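Side-chain contacts in hypothetical Thioesterase Protein SP_1851 (Streptococcus pneumoniae serotype 4, PDB 4XY5), which probably hydrolyses acyl-CoA or related thioesters, as a PaaI-type member of the hotdog-fold thioesterase superfamily: residues E19-R24 with V29-V34; Y49-C54 with A119-F124; A55-L60 with L88-E93; V106-T109 with N115-K118. The protein carries 1 engineered substitution. All coordinates share one frame; numbering follows the deposited sequence.

Contact 1 (E19-R24 with V29-V34); sequences EIEKMR and VVTTKV
E21 reaches from strand 19-24 across strand 27-33, and its side chain lies over V29 and T31. CB starts beside the backbone, 3.6 Å from V29 O. With CG anti to the carbonyl carbon (chi1 -68°) and an extended chain beyond it, the carboxylate is carried along the neighbouring strand to two methyl groups: OE1 rests 3.7 Å from V29 CG1, and OE2 lies 3.4 Å from T31 CG2. The side chains of E21 and T31 meet at roughly a right angle, and the carboxylate lies against methyl groups of both partners. E21 belongs to a classic beta bulge, which probably helps turn its side chain toward strand 27-33: E21 and K22 both face V29, and V29 O accepts from both backbone nitrogens, E21 N at 2.9 Å and K22 N at 3.1 Å. The K22 bond uses a lone pair in the carbonyl plane. Beyond the bulge E19 and T31 form a hydrogen-bonded pair, with E19 CB 3.4 Å from T31 OG1 before the rest of the glutamate leads away. On the other face of the sheet I20 CG1 lies alongside V30 CG2 at 4.2 Å. This hairpin forms one margin of the antiparallel sheet within the chain: strand 19-24 is outermost, V29 and T31 touch T89 of strand 87-97, and V30 faces inward onto I57 of helix 47-64.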
loop_
_atom_site.group_PDB
_atom_site.type_symbol
_atom_site.label_atom_id
_atom_site.label_comp_id
_atom_site.label_asym_id
_atom_site.label_seq_id
_atom_site.Cartn_x
_atom_site.Cartn_y
_atom_site.Cartn_z
ATOM N N GLU A 19 -24.239 2.202 -13.473
ATOM C CA GLU A 19 -24.287 2.565 -14.879
ATOM C C GLU A 19 -22.871 2.574 -15.418
ATOM O O GLU A 19 -22.031 3.281 -14.879
ATOM C CB GLU A 19 -24.920 3.947 -15.070
ATOM C CG GLU A 19 -26.358 4.056 -14.587
ATOM C CD GLU A 19 -27.331 3.432 -15.555
ATOM O OE1 GLU A 19 -26.910 3.142 -16.700
ATOM O OE2 GLU A 19 -28.508 3.228 -15.171
ATOM N N ILE A 20 -22.597 1.794 -16.459
ATOM C CA ILE A 20 -21.299 1.873 -17.130
ATOM C C ILE A 20 -21.367 2.964 -18.194
ATOM O O ILE A 20 -22.045 2.815 -19.217
ATOM C CB ILE A 20 -20.885 0.542 -17.792
ATOM C CG1 ILE A 20 -20.946 -0.608 -16.785
ATOM C CG2 ILE A 20 -19.490 0.647 -18.387
ATOM C CD1 ILE A 20 -20.596 -1.951 -17.391
ATOM N N GLU A 21 -20.683 4.071 -17.940
ATOM C CA GLU A 21 -20.693 5.203 -18.861
ATOM C C GLU A 21 -19.639 5.062 -19.944
ATOM O O GLU A 21 -19.823 5.525 -21.074
ATOM C CB GLU A 21 -20.474 6.505 -18.103
ATOM C CG GLU A 21 -21.618 6.874 -17.191
ATOM C CD GLU A 21 -21.514 8.289 -16.682
ATOM O OE1 GLU A 21 -20.445 8.919 -16.868
ATOM O OE2 GLU A 21 -22.504 8.771 -16.098
ATOM N N LYS A 22 -18.525 4.430 -19.595
ATOM C CA LYS A 22 -17.418 4.327 -20.524
ATOM C C LYS A 22 -16.559 3.115 -20.237
ATOM O O LYS A 22 -16.228 2.837 -19.085
ATOM C CB LYS A 22 -16.580 5.605 -20.460
ATOM C CG LYS A 22 -15.351 5.611 -21.336
ATOM C CD LYS A 22 -14.561 6.869 -21.031
ATOM C CE LYS A 22 -13.190 6.872 -21.676
ATOM N NZ LYS A 22 -12.422 8.048 -21.147
ATOM N N MET A 23 -16.193 2.395 -21.289
ATOM C CA MET A 23 -15.317 1.236 -21.141
ATOM C C MET A 23 -14.583 1.013 -22.458
ATOM O O MET A 23 -15.116 0.389 -23.375
ATOM C CB MET A 23 -16.124 -0.002 -20.720
ATOM C CG MET A 23 -15.335 -1.286 -20.549
ATOM S SD MET A 23 -16.296 -2.596 -19.749
ATOM C CE MET A 23 -15.167 -3.982 -19.913
ATOM N N ARG A 24 -13.371 1.554 -22.559
ATOM C CA ARG A 24 -12.588 1.451 -23.788
ATOM C C ARG A 24 -11.103 1.729 -23.569
ATOM O O ARG A 24 -10.737 2.695 -22.903
ATOM C CB ARG A 24 -13.131 2.417 -24.851
ATOM C CG ARG A 24 -13.140 3.884 -24.431
ATOM C CD ARG A 24 -13.588 4.802 -25.580
ATOM N NE ARG A 24 -15.036 4.807 -25.748
ATOM C CZ ARG A 24 -15.679 5.382 -26.764
ATOM N NH1 ARG A 24 -15.006 6.002 -27.727
ATOM N NH2 ARG A 24 -17.001 5.327 -26.818
ATOM N N VAL A 29 -15.338 4.355 -16.836
ATOM C CA VAL A 29 -16.100 5.213 -15.933
ATOM C C VAL A 29 -17.440 4.540 -15.614
ATOM O O VAL A 29 -18.210 4.219 -16.523
ATOM C CB VAL A 29 -16.369 6.606 -16.543
ATOM C CG1 VAL A 29 -17.254 7.431 -15.617
ATOM C CG2 VAL A 29 -15.060 7.331 -16.832
ATOM N N VAL A 30 -17.709 4.337 -14.323
ATOM C CA VAL A 30 -18.950 3.702 -13.863
ATOM C C VAL A 30 -19.548 4.559 -12.761
ATOM O O VAL A 30 -18.814 5.055 -11.910
ATOM C CB VAL A 30 -18.702 2.269 -13.336
ATOM C CG1 VAL A 30 -19.980 1.668 -12.738
ATOM C CG2 VAL A 30 -18.140 1.377 -14.440
ATOM N N THR A 31 -20.871 4.737 -12.769
ATOM C CA THR A 31 -21.524 5.472 -11.695
ATOM C C THR A 31 -22.409 4.534 -10.864
ATOM O O THR A 31 -22.840 3.483 -11.340
ATOM C CB THR A 31 -22.362 6.650 -12.224
ATOM O OG1 THR A 31 -23.429 6.156 -13.040
ATOM C CG2 THR A 31 -21.484 7.603 -13.033
ATOM N N THR A 32 -22.638 4.901 -9.609
ATOM C CA THR A 32 -23.447 4.074 -8.722
ATOM C C THR A 32 -23.990 4.939 -7.598
ATOM O O THR A 32 -23.367 5.927 -7.208
ATOM C CB THR A 32 -22.642 2.880 -8.137
ATOM O OG1 THR A 32 -23.531 1.998 -7.443
ATOM C CG2 THR A 32 -21.547 3.345 -7.173
ATOM N N LYS A 33 -25.162 4.577 -7.085
ATOM C CA LYS A 33 -25.767 5.340 -6.004
ATOM C C LYS A 33 -25.598 4.615 -4.685
ATOM O O LYS A 33 -25.910 3.430 -4.595
ATOM C CB LYS A 33 -27.261 5.579 -6.255
ATOM C CG LYS A 33 -27.843 6.607 -5.286
ATOM C CD LYS A 33 -29.317 6.855 -5.539
ATOM C CE LYS A 33 -30.130 5.620 -5.252
ATOM N NZ LYS A 33 -31.585 5.890 -5.395
ATOM N N VAL A 34 -25.119 5.339 -3.675
ATOM C CA VAL A 34 -24.918 4.783 -2.339
ATOM C C VAL A 34 -26.279 4.468 -1.712
ATOM O O VAL A 34 -27.176 5.314 -1.692
ATOM C CB VAL A 34 -24.125 5.749 -1.441
ATOM C CG1 VAL A 34 -23.858 5.137 -0.077
ATOM C CG2 VAL A 34 -22.804 6.134 -2.108
#

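Contact 2 (Y49-C54 with A119-F124); sequences YLFTLC and ATFTMF
F51 and F121 meet obliquely, their ring planes at 48° and their centroids 5.4 Å apart. F121 CZ stands over one face of the F51 ring, displaced toward the rim, while the nearest atoms are F51 CZ and F121 CE1 at 3.7 Å. F51 is brought there by its first torsion: CG is anti to the backbone N (chi1 180°), which sends the ring out from the helix to the end of the F121 ring. C54, one helical turn further on, approaches the same phenyl ring differently. Its CB lies at the edge of F121, near the ring plane, 3.6 Å from CE2, so the far end of F121 meets a ring at CE1 and a methylene at CE2. C54 CB also meets A119 CB at 4.2 Å, in the pair whose CA atoms are nearest across the two segments. All four residues are buried, and the side-chain packing is apolar. The axes of 49-54 and 119-124 lie at 53°, on helix 47-64 and strand 115-127, with A119 and F121 facing the helix. C54 also packs on V106 and I108 of strand 101-109, F121 touches S74 of strand 68-78, and F51 stacks on F51 of a second subunit, which carries the aromatic layer across a subunit interface.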
loop_
_atom_site.group_PDB
_atom_site.type_symbol
_atom_site.label_atom_id
_atom_site.label_comp_id
_atom_site.label_asym_id
_atom_site.label_seq_id
_atom_site.Cartn_x
_atom_site.Cartn_y
_atom_site.Cartn_z
ATOM N N TYR A 49 -16.954 -1.452 0.836
ATOM C CA TYR A 49 -17.807 -1.097 -0.293
ATOM C C TYR A 49 -17.054 -0.223 -1.282
ATOM O O TYR A 49 -17.022 -0.513 -2.483
ATOM C CB TYR A 49 -19.075 -0.383 0.210
ATOM C CG TYR A 49 -19.824 0.455 -0.812
ATOM C CD1 TYR A 49 -20.753 -0.116 -1.671
ATOM C CD2 TYR A 49 -19.632 1.836 -0.874
ATOM C CE1 TYR A 49 -21.448 0.667 -2.598
ATOM C CE2 TYR A 49 -20.319 2.618 -1.784
ATOM C CZ TYR A 49 -21.225 2.032 -2.638
ATOM O OH TYR A 49 -21.906 2.814 -3.547
ATOM N N LEU A 50 -16.417 0.831 -0.780
ATOM C CA LEU A 50 -15.668 1.735 -1.650
ATOM C C LEU A 50 -14.536 0.992 -2.354
ATOM O O LEU A 50 -14.319 1.180 -3.536
ATOM C CB LEU A 50 -15.093 2.917 -0.853
ATOM C CG LEU A 50 -16.129 3.866 -0.237
ATOM C CD1 LEU A 50 -15.409 4.889 0.646
ATOM C CD2 LEU A 50 -16.877 4.547 -1.352
ATOM N N PHE A 51 -13.824 0.142 -1.623
ATOM C CA PHE A 51 -12.757 -0.641 -2.248
ATOM C C PHE A 51 -13.316 -1.539 -3.337
ATOM O O PHE A 51 -12.723 -1.687 -4.414
ATOM C CB PHE A 51 -12.024 -1.490 -1.213
ATOM C CG PHE A 51 -10.909 -2.326 -1.795
ATOM C CD1 PHE A 51 -9.607 -1.858 -1.809
ATOM C CD2 PHE A 51 -11.173 -3.589 -2.326
ATOM C CE1 PHE A 51 -8.580 -2.635 -2.333
ATOM C CE2 PHE A 51 -10.172 -4.364 -2.853
ATOM C CZ PHE A 51 -8.856 -3.889 -2.861
ATOM N N THR A 52 -14.451 -2.173 -3.059
ATOM C CA THR A 52 -14.991 -3.108 -4.022
ATOM C C THR A 52 -15.409 -2.378 -5.308
ATOM O O THR A 52 -15.214 -2.896 -6.407
ATOM C CB THR A 52 -16.180 -3.903 -3.416
ATOM O OG1 THR A 52 -15.692 -4.711 -2.326
ATOM C CG2 THR A 52 -16.834 -4.817 -4.465
ATOM N N LEU A 53 -15.967 -1.180 -5.173
ATOM C CA LEU A 53 -16.242 -0.362 -6.359
ATOM C C LEU A 53 -14.958 -0.198 -7.179
ATOM O O LEU A 53 -14.960 -0.407 -8.392
ATOM C CB LEU A 53 -16.803 1.008 -5.974
ATOM C CG LEU A 53 -18.136 1.075 -5.223
ATOM C CD1 LEU A 53 -18.540 2.524 -4.980
ATOM C CD2 LEU A 53 -19.258 0.346 -5.982
ATOM N N CYS A 54 -13.854 0.129 -6.510
ATOM C CA CYS A 54 -12.591 0.352 -7.216
ATOM C C CYS A 54 -12.048 -0.926 -7.861
ATOM O O CYS A 54 -11.546 -0.900 -8.994
ATOM C CB CYS A 54 -11.528 0.924 -6.272
ATOM S SG CYS A 54 -11.912 2.568 -5.695
ATOM N N ALA A 119 -7.353 4.659 -5.305
ATOM C CA ALA A 119 -6.712 3.370 -5.081
ATOM C C ALA A 119 -5.806 3.024 -6.239
ATOM O O ALA A 119 -5.992 3.526 -7.335
ATOM C CB ALA A 119 -7.758 2.276 -4.885
ATOM N N THR A 120 -4.815 2.176 -5.986
ATOM C CA THR A 120 -3.941 1.716 -7.048
ATOM C C THR A 120 -3.902 0.208 -6.983
ATOM O O THR A 120 -3.699 -0.371 -5.912
ATOM C CB THR A 120 -2.524 2.312 -6.911
ATOM O OG1 THR A 120 -2.609 3.729 -7.084
ATOM C CG2 THR A 120 -1.586 1.738 -7.956
ATOM N N PHE A 121 -4.137 -0.423 -8.129
ATOM C CA PHE A 121 -4.180 -1.870 -8.231
ATOM C C PHE A 121 -3.040 -2.430 -9.057
ATOM O O PHE A 121 -2.786 -1.948 -10.151
ATOM C CB PHE A 121 -5.503 -2.294 -8.863
ATOM C CG PHE A 121 -6.665 -2.091 -7.972
ATOM C CD1 PHE A 121 -7.167 -3.145 -7.228
ATOM C CD2 PHE A 121 -7.257 -0.847 -7.861
ATOM C CE1 PHE A 121 -8.253 -2.959 -6.390
ATOM C CE2 PHE A 121 -8.341 -0.667 -7.022
ATOM C CZ PHE A 121 -8.821 -1.720 -6.290
ATOM N N THR A 122 -2.368 -3.447 -8.517
ATOM C CA THR A 122 -1.343 -4.176 -9.239
ATOM C C THR A 122 -1.936 -5.495 -9.685
ATOM O O THR A 122 -2.151 -6.394 -8.874
ATOM C CB THR A 122 -0.089 -4.418 -8.373
ATOM O OG1 THR A 122 0.419 -3.154 -7.935
ATOM C CG2 THR A 122 0.985 -5.115 -9.182
ATOM N N MET A 123 -2.218 -5.592 -10.978
ATOM C CA MET A 123 -2.890 -6.761 -11.528
ATOM C C MET A 123 -1.896 -7.661 -12.249
ATOM O O MET A 123 -0.978 -7.182 -12.902
ATOM C CB MET A 123 -4.007 -6.340 -12.490
ATOM C CG MET A 123 -4.839 -5.136 -12.044
ATOM S SD MET A 123 -6.124 -5.472 -10.809
ATOM C CE MET A 123 -7.274 -6.503 -11.736
ATOM N N PHE A 124 -2.093 -8.966 -12.121
ATOM C CA PHE A 124 -1.287 -9.951 -12.829
ATOM C C PHE A 124 -2.051 -10.401 -14.073
ATOM O O PHE A 124 -3.165 -10.913 -13.970
ATOM C CB PHE A 124 -0.973 -11.137 -11.915
ATOM C CG PHE A 124 -0.069 -12.169 -12.534
ATOM C CD1 PHE A 124 1.288 -11.932 -12.662
ATOM C CD2 PHE A 124 -0.577 -13.382 -12.970
ATOM C CE1 PHE A 124 2.123 -12.883 -13.226
ATOM C CE2 PHE A 124 0.251 -14.336 -13.532
ATOM C CZ PHE A 124 1.599 -14.088 -13.661
#

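Contact 3 (A55-L60 with L88-E93); sequences AQISGL and LTIKGE. Engineered in segment 55-60: A55 (natural residue Asp).
Within residues 55-60, I57 carries the contact with strand 87-97, and its three outer carbons divide the work between I90 and G92. CG1 comes within 3.6 Å of I90 CG2, and CB lies 3.8 Å from the same methyl. The terminal CD1 continues to I90 CD1 at 4.1 Å. The other branch, CG2, takes a separate path and rests against the strand backbone, 3.6 Å from G92 N and 3.7 Å from G92 CA. The first torsion of I57 is unusual, with chi1 at -91°, away from the staggered values, and chi2 at 55° bends the chain so that CD1 turns to I90. I90 answers with CG2 anti to its own backbone N and therefore presented to I57, while its chi2 of 147° is also displaced from a staggered value. The two isoleucines cross obliquely, branch against branch. G92 has no side chain, and I57 CG2 lies directly against its backbone. A55, at the start of the helix segment, is an engineered replacement for aspartate and packs on H46 of a second subunit. Next to it, Q56 OE1 is hydrogen-bonded to NE2 of that same H46 of the second subunit. I57 is also packed by F15, and I90 by V106 and L53. A central helix lying across a curved antiparallel sheet, with apolar side chains filling the interface, is the hallmark of the hotdog fold.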
loop_
_atom_site.group_PDB
_atom_site.type_symbol
_atom_site.label_atom_id
_atom_site.label_comp_id
_atom_site.label_asym_id
_atom_site.label_seq_id
_atom_site.Cartn_x
_atom_site.Cartn_y
_atom_site.Cartn_z
ATOM N N ALA A 55 -12.134 -2.041 -7.139
ATOM C CA ALA A 55 -11.581 -3.300 -7.642
ATOM C C ALA A 55 -12.335 -3.810 -8.858
ATOM O O ALA A 55 -11.738 -4.339 -9.801
ATOM C CB ALA A 55 -11.581 -4.362 -6.550
ATOM N N GLN A 56 -13.654 -3.680 -8.825
ATOM C CA GLN A 56 -14.455 -4.072 -9.973
ATOM C C GLN A 56 -14.086 -3.228 -11.201
ATOM O O GLN A 56 -13.872 -3.756 -12.304
ATOM C CB GLN A 56 -15.933 -3.935 -9.640
ATOM C CG GLN A 56 -16.872 -4.385 -10.748
ATOM C CD GLN A 56 -16.841 -5.886 -10.985
ATOM O OE1 GLN A 56 -16.126 -6.632 -10.310
ATOM N NE2 GLN A 56 -17.620 -6.337 -11.960
ATOM N N ILE A 57 -13.947 -1.923 -11.003
ATOM C CA ILE A 57 -13.602 -1.045 -12.119
ATOM C C ILE A 57 -12.175 -1.343 -12.602
ATOM O O ILE A 57 -11.900 -1.301 -13.798
ATOM C CB ILE A 57 -13.793 0.460 -11.746
ATOM C CG1 ILE A 57 -15.213 0.914 -12.111
ATOM C CG2 ILE A 57 -12.814 1.362 -12.506
ATOM C CD1 ILE A 57 -16.340 0.060 -11.505
ATOM N N SER A 58 -11.276 -1.710 -11.693
ATOM C CA SER A 58 -9.931 -2.107 -12.114
ATOM C C SER A 58 -9.989 -3.339 -13.016
ATOM O O SER A 58 -9.266 -3.436 -14.015
ATOM C CB SER A 58 -9.035 -2.386 -10.902
ATOM O OG SER A 58 -7.723 -2.766 -11.319
ATOM N N GLY A 59 -10.847 -4.285 -12.657
ATOM C CA GLY A 59 -11.016 -5.481 -13.468
ATOM C C GLY A 59 -11.577 -5.130 -14.837
ATOM O O GLY A 59 -11.130 -5.666 -15.852
ATOM N N LEU A 60 -12.546 -4.220 -14.861
ATOM C CA LEU A 60 -13.117 -3.753 -16.127
ATOM C C LEU A 60 -12.057 -3.065 -16.988
ATOM O O LEU A 60 -12.068 -3.192 -18.214
ATOM C CB LEU A 60 -14.300 -2.816 -15.876
ATOM C CG LEU A 60 -15.574 -3.461 -15.290
ATOM C CD1 LEU A 60 -16.552 -2.386 -14.905
ATOM C CD2 LEU A 60 -16.217 -4.433 -16.270
ATOM N N LEU A 88 -21.732 8.187 -6.900
ATOM C CA LEU A 88 -20.283 8.054 -6.972
ATOM C C LEU A 88 -19.854 7.755 -8.391
ATOM O O LEU A 88 -20.379 6.843 -9.030
ATOM C CB LEU A 88 -19.799 6.943 -6.036
ATOM C CG LEU A 88 -20.181 7.113 -4.574
ATOM C CD1 LEU A 88 -19.572 5.997 -3.714
ATOM C CD2 LEU A 88 -19.757 8.482 -4.084
ATOM N N THR A 89 -18.892 8.526 -8.880
ATOM C CA THR A 89 -18.305 8.269 -10.182
ATOM C C THR A 89 -16.946 7.620 -9.974
ATOM O O THR A 89 -16.076 8.201 -9.356
ATOM C CB THR A 89 -18.152 9.554 -10.997
ATOM O OG1 THR A 89 -19.445 10.153 -11.161
ATOM C CG2 THR A 89 -17.565 9.244 -12.374
ATOM N N ILE A 90 -16.806 6.414 -10.509
ATOM C CA ILE A 90 -15.624 5.582 -10.344
ATOM C C ILE A 90 -14.884 5.580 -11.664
ATOM O O ILE A 90 -15.377 5.042 -12.652
ATOM C CB ILE A 90 -15.999 4.131 -9.966
ATOM C CG1 ILE A 90 -17.141 4.126 -8.952
ATOM C CG2 ILE A 90 -14.755 3.349 -9.458
ATOM C CD1 ILE A 90 -18.075 2.915 -9.109
ATOM N N LYS A 91 -13.712 6.199 -11.679
ATOM C CA LYS A 91 -12.918 6.303 -12.898
ATOM C C LYS A 91 -11.645 5.509 -12.745
ATOM O O LYS A 91 -10.853 5.796 -11.855
ATOM C CB LYS A 91 -12.573 7.763 -13.197
ATOM C CG LYS A 91 -13.785 8.675 -13.325
ATOM C CD LYS A 91 -13.357 10.090 -13.721
ATOM C CE LYS A 91 -14.559 10.934 -14.132
ATOM N NZ LYS A 91 -14.120 12.247 -14.694
ATOM N N GLY A 92 -11.440 4.532 -13.622
ATOM C CA GLY A 92 -10.223 3.743 -13.581
ATOM C C GLY A 92 -9.453 3.886 -14.880
ATOM O O GLY A 92 -10.047 4.040 -15.959
ATOM N N GLU A 93 -8.134 3.844 -14.782
ATOM C CA GLU A 93 -7.321 3.846 -15.983
ATOM C C GLU A 93 -6.048 3.054 -15.769
ATOM O O GLU A 93 -5.540 2.965 -14.653
ATOM C CB GLU A 93 -6.995 5.269 -16.411
ATOM C CG GLU A 93 -5.924 5.935 -15.582
ATOM C CD GLU A 93 -5.528 7.287 -16.134
ATOM O OE1 GLU A 93 -6.327 8.237 -16.003
ATOM O OE2 GLU A 93 -4.421 7.403 -16.703
#

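Contact 4 (V106-T109 with N115-K118); sequences VDIT and NVCK
K118 folds back over D107 and I108 on one face of this hairpin, while I108 and C117 pack on the other. The inner side is apolar: I108 CD1 touches C117 SG at 3.8 Å, and I108 CG2 meets V116 CB at 4.1 Å, all on buried residues. The backbone here bulges, V116 and C117 both facing I108. I108 O takes a strong bond from V116 N at 2.8 Å and only a weak one from C117 N, whereas I108 N gives a nearly straight bond (175°) to C117 O. The outer side is partly exposed yet close at one point, D107 OD1 lying 3.0 Å from K118 CD. With CG anti to the carbonyl carbon (chi1 -44°) and a bend at chi2 (-63°), the K118 chain runs across D107 at about a right angle and returns NZ to I108 O, 3.1 Å away. NZ comes from above the carbonyl plane, on the face opposite V116 N. Looser are its weak bond to N115 OD1 and the 4.6 Å between D107 OD1 and K118 NZ, beyond a salt bridge. The hairpin lies between strands 87-97 and 68-78: I108 touches L88 and I90 on one side, C117 touches I76 and Y78 on the other, and L53 of helix 47-64 meets I108.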
loop_
_atom_site.group_PDB
_atom_site.type_symbol
_atom_site.label_atom_id
_atom_site.label_comp_id
_atom_site.label_asym_id
_atom_site.label_seq_id
_atom_site.Cartn_x
_atom_site.Cartn_y
_atom_site.Cartn_z
ATOM N N VAL A 106 -7.505 4.090 -9.747
ATOM C CA VAL A 106 -8.965 4.241 -9.712
ATOM C C VAL A 106 -9.322 5.325 -8.716
ATOM O O VAL A 106 -8.838 5.308 -7.591
ATOM C CB VAL A 106 -9.672 2.929 -9.335
ATOM C CG1 VAL A 106 -11.200 3.122 -9.348
ATOM C CG2 VAL A 106 -9.253 1.810 -10.292
ATOM N N ASP A 107 -10.162 6.270 -9.139
ATOM C CA ASP A 107 -10.485 7.435 -8.314
ATOM C C ASP A 107 -11.988 7.535 -8.199
ATOM O O ASP A 107 -12.673 7.360 -9.190
ATOM C CB ASP A 107 -9.916 8.720 -8.930
ATOM C CG ASP A 107 -8.400 8.656 -9.134
ATOM O OD1 ASP A 107 -7.669 8.281 -8.186
ATOM O OD2 ASP A 107 -7.941 8.960 -10.253
ATOM N N ILE A 108 -12.501 7.802 -7.002
ATOM C CA ILE A 108 -13.929 8.001 -6.843
ATOM C C ILE A 108 -14.234 9.427 -6.402
ATOM O O ILE A 108 -13.616 9.945 -5.462
ATOM C CB ILE A 108 -14.546 7.006 -5.834
ATOM C CG1 ILE A 108 -14.336 5.566 -6.321
ATOM C CG2 ILE A 108 -16.033 7.315 -5.653
ATOM C CD1 ILE A 108 -15.109 4.490 -5.463
ATOM N N THR A 109 -15.175 10.053 -7.107
ATOM C CA THR A 109 -15.662 11.391 -6.777
ATOM C C THR A 109 -17.170 11.340 -6.532
ATOM O O THR A 109 -17.850 10.448 -7.038
ATOM C CB THR A 109 -15.359 12.398 -7.905
ATOM O OG1 THR A 109 -15.902 11.907 -9.136
ATOM C CG2 THR A 109 -13.853 12.571 -8.069
ATOM N N ASN A 115 -13.475 14.624 -4.004
ATOM C CA ASN A 115 -12.741 13.357 -3.965
ATOM C C ASN A 115 -13.118 12.486 -2.771
ATOM O O ASN A 115 -12.978 12.910 -1.630
ATOM C CB ASN A 115 -11.230 13.624 -3.936
ATOM C CG ASN A 115 -10.715 14.187 -5.240
ATOM O OD1 ASN A 115 -11.269 13.932 -6.306
ATOM N ND2 ASN A 115 -9.643 14.962 -5.159
ATOM N N VAL A 116 -13.572 11.259 -3.029
ATOM C CA VAL A 116 -13.946 10.343 -1.949
ATOM C C VAL A 116 -12.811 9.369 -1.575
ATOM O O VAL A 116 -12.458 9.228 -0.392
ATOM C CB VAL A 116 -15.215 9.558 -2.335
ATOM C CG1 VAL A 116 -15.589 8.554 -1.250
ATOM C CG2 VAL A 116 -16.358 10.529 -2.557
ATOM N N CYS A 117 -12.237 8.695 -2.566
ATOM C CA CYS A 117 -11.116 7.793 -2.288
ATOM C C CYS A 117 -10.317 7.554 -3.570
ATOM O O CYS A 117 -10.805 7.837 -4.659
ATOM C CB CYS A 117 -11.609 6.470 -1.688
ATOM S SG CYS A 117 -12.631 5.474 -2.809
ATOM N N LYS A 118 -9.080 7.075 -3.423
ATOM C CA LYS A 118 -8.177 6.828 -4.547
ATOM C C LYS A 118 -7.479 5.508 -4.290
ATOM O O LYS A 118 -7.060 5.246 -3.170
ATOM C CB LYS A 118 -7.132 7.950 -4.698
ATOM C CG LYS A 118 -7.673 9.361 -4.568
ATOM C CD LYS A 118 -8.660 9.673 -5.665
ATOM C CE LYS A 118 -9.511 10.873 -5.304
ATOM N NZ LYS A 118 -10.738 10.945 -6.119
#

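How the contacts relate
All four contacts belong to one antiparallel sheet and the helix packed on it. Contact 1 comes first along the chain, at the sheet margin; contacts 3 and 4 follow in series, both nested inside the long loop closed by contact 2. Contacts 2 and 3 use successive parts of helix 47-64, their centres about 7 Å apart, and both touch the second subunit. Contacts 2 and 4 share strand 115-127. Contacts 1 and 3 meet through neighbouring strands 27-33 and 87-97, with centres about 8 Å apart, whereas the centres of contacts 1 and 2 lie about 15 Å apart. Two contacts lie within hairpins of the sheet and two join it to the helix, as expected of a hotdog fold.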